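Local coordinates for protein ribokinase (Giardia lamblia, PDB 6WHJ) that probably phosphorylates ribose at O-5 using ATP and magnesium, yielding D-ribose 5-phosphate for nucleotide synthesis or the pentose phosphate pathway, at residues A7-I12 and R283-A288. Residues are numbered along the deposited sequence; the frame is centred on the assembly and turned at random.
Sequences AKIVII and RLMELA
Met-285 packs against Lys-8 and Ile-9, where the C-terminal end of helix 272-287 meets the start of strand 9-12 and the residue before it. The strand is an inner one of the large, mostly parallel sheet in the alpha/beta fold of the PfkB carbohydrate kinases. The side chain of Ile-9 lies about 10 Å from Gly-45, a predicted substrate-binding residue.

Going along the helix, Arg-283 points away from the strand. Its NH1 reaches one turn on to OE1 of Glu-286, a salt bridge of 3.1 Å that uses the anti lone pair of the carboxylate oxygen and leaves it 27° out of the guanidinium plane. NH2 pairs with Glu-306 of helix 301-318, while Leu-284 packs on Ile-304 of that same helix.

Met-285 then makes the whole contact. Its CG is anti to the backbone N (chi1 -178°), which carries the chain out to the strand, and bends at chi2 and chi3 bring SD beside Lys-8 CB and turn CE toward Ile-9 CD1. Lys-8 crosses it at about a right angle, with CB 3.6 Å from Met-285 CG and 3.7 Å from Met-285 SD. The lysine meets it with CB and CG; beyond them the chain leads away, and its NZ is hydrogen-bonded to Lys-137 O. Ile-9 lies against the base and the end of the methionine: its CG1 is 4.1 Å from Met-285 CB, and its CD1 is 4.0 Å from Met-285 CE.

Glu-286, next along, turns to Arg-331 as well, so two arginines share its OE1. Leu-287 sets CD2 above one face of the Arg-283 guanidinium, 3.5 Å from the plane and displaced toward its rim.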
loop_
_atom_site.group_PDB
_atom_site.type_symbol
_atom_site.label_atom_id
_atom_site.label_comp_id
_atom_site.label_asym_id
_atom_site.label_seq_id
_atom_site.Cartn_x
_atom_site.Cartn_y
_atom_site.Cartn_z
ATOM N N ALA B 7 -4.077 -25.165 -26.063
ATOM C CA ALA B 7 -3.513 -24.805 -24.773
ATOM C C ALA B 7 -3.150 -26.081 -24.033
ATOM O O ALA B 7 -3.963 -27.008 -23.951
ATOM C CB ALA B 7 -4.492 -23.960 -23.958
ATOM N N LYS B 8 -1.919 -26.143 -23.518
ATOM C CA LYS B 8 -1.471 -27.299 -22.757
ATOM C C LYS B 8 -1.274 -27.009 -21.277
ATOM O O LYS B 8 -1.334 -27.941 -20.473
ATOM C CB LYS B 8 -0.148 -27.838 -23.329
ATOM C CG LYS B 8 -0.138 -28.146 -24.826
ATOM C CD LYS B 8 -0.374 -29.621 -25.111
ATOM C CE LYS B 8 -1.854 -29.979 -25.070
ATOM N NZ LYS B 8 -2.064 -31.448 -24.880
ATOM N N ILE B 9 -1.094 -25.746 -20.898
ATOM C CA ILE B 9 -0.996 -25.327 -19.505
ATOM C C ILE B 9 -2.104 -24.315 -19.259
ATOM O O ILE B 9 -2.162 -23.279 -19.932
ATOM C CB ILE B 9 0.379 -24.718 -19.169
ATOM C CG1 ILE B 9 1.510 -25.712 -19.466
ATOM C CG2 ILE B 9 0.433 -24.273 -17.697
ATOM C CD1 ILE B 9 2.892 -25.074 -19.499
ATOM N N VAL B 10 -2.987 -24.621 -18.313
ATOM C CA VAL B 10 -4.090 -23.747 -17.934
ATOM C C VAL B 10 -3.823 -23.290 -16.501
ATOM O O VAL B 10 -3.671 -24.120 -15.596
ATOM C CB VAL B 10 -5.451 -24.463 -18.060
ATOM C CG1 VAL B 10 -6.596 -23.552 -17.654
ATOM C CG2 VAL B 10 -5.664 -24.985 -19.467
ATOM N N ILE B 11 -3.744 -21.982 -16.289
ATOM C CA ILE B 11 -3.494 -21.422 -14.962
ATOM C C ILE B 11 -4.752 -20.680 -14.526
ATOM O O ILE B 11 -5.151 -19.691 -15.154
ATOM C CB ILE B 11 -2.267 -20.491 -14.935
ATOM C CG1 ILE B 11 -1.022 -21.186 -15.481
ATOM C CG2 ILE B 11 -2.012 -19.982 -13.530
ATOM C CD1 ILE B 11 -0.759 -20.882 -16.934
ATOM N N ILE B 12 -5.388 -21.168 -13.469
ATOM C CA ILE B 12 -6.596 -20.564 -12.926
ATOM C C ILE B 12 -6.193 -19.851 -11.642
ATOM O O ILE B 12 -5.929 -20.504 -10.627
ATOM C CB ILE B 12 -7.678 -21.614 -12.648
ATOM C CG1 ILE B 12 -7.886 -22.521 -13.868
ATOM C CG2 ILE B 12 -8.975 -20.935 -12.285
ATOM C CD1 ILE B 12 -8.701 -23.784 -13.568
ATOM N N ARG B 283 8.453 -27.273 -18.597
ATOM C CA ARG B 283 9.269 -28.462 -18.837
ATOM C C ARG B 283 8.507 -29.745 -18.540
ATOM O O ARG B 283 8.714 -30.755 -19.221
ATOM C CB ARG B 283 10.537 -28.417 -17.992
ATOM C CG ARG B 283 11.629 -29.358 -18.463
ATOM C CD ARG B 283 12.041 -29.059 -19.886
ATOM N NE ARG B 283 12.962 -30.073 -20.385
ATOM C CZ ARG B 283 12.794 -30.764 -21.509
ATOM N NH1 ARG B 283 11.741 -30.539 -22.287
ATOM N NH2 ARG B 283 13.701 -31.664 -21.861
ATOM N N LEU B 284 7.635 -29.731 -17.533
ATOM C CA LEU B 284 6.816 -30.899 -17.245
ATOM C C LEU B 284 5.921 -31.222 -18.427
ATOM O O LEU B 284 5.847 -32.373 -18.874
ATOM C CB LEU B 284 5.993 -30.651 -15.987
ATOM C CG LEU B 284 5.379 -31.840 -15.263
ATOM C CD1 LEU B 284 6.443 -32.883 -15.008
ATOM C CD2 LEU B 284 4.788 -31.359 -13.947
ATOM N N MET B 285 5.261 -30.199 -18.971
ATOM C CA MET B 285 4.386 -30.387 -20.121
ATOM C C MET B 285 5.163 -30.869 -21.339
ATOM O O MET B 285 4.648 -31.670 -22.127
ATOM C CB MET B 285 3.653 -29.078 -20.432
ATOM C CG MET B 285 2.674 -29.151 -21.596
ATOM S SD MET B 285 3.466 -28.738 -23.173
ATOM C CE MET B 285 4.045 -27.086 -22.809
ATOM N N GLU B 286 6.408 -30.413 -21.502
ATOM C CA GLU B 286 7.190 -30.821 -22.665
ATOM C C GLU B 286 7.650 -32.265 -22.544
ATOM O O GLU B 286 7.636 -33.009 -23.528
ATOM C CB GLU B 286 8.388 -29.893 -22.849
ATOM C CG GLU B 286 8.025 -28.538 -23.415
ATOM C CD GLU B 286 9.183 -27.554 -23.389
ATOM O OE1 GLU B 286 10.279 -27.929 -22.912
ATOM O OE2 GLU B 286 8.998 -26.412 -23.873
ATOM N N LEU B 287 8.047 -32.684 -21.338
ATOM C CA LEU B 287 8.493 -34.061 -21.153
ATOM C C LEU B 287 7.360 -35.058 -21.368
ATOM O O LEU B 287 7.615 -36.213 -21.730
ATOM C CB LEU B 287 9.099 -34.228 -19.758
ATOM C CG LEU B 287 10.411 -33.475 -19.512
ATOM C CD1 LEU B 287 10.795 -33.516 -18.045
ATOM C CD2 LEU B 287 11.546 -34.000 -20.393
ATOM N N ALA B 288 6.112 -34.632 -21.156
ATOM C CA ALA B 288 4.955 -35.477 -21.410
ATOM C C ALA B 288 4.690 -35.687 -22.892
ATOM O O ALA B 288 3.936 -36.599 -23.241
ATOM C CB ALA B 288 3.719 -34.883 -20.738
#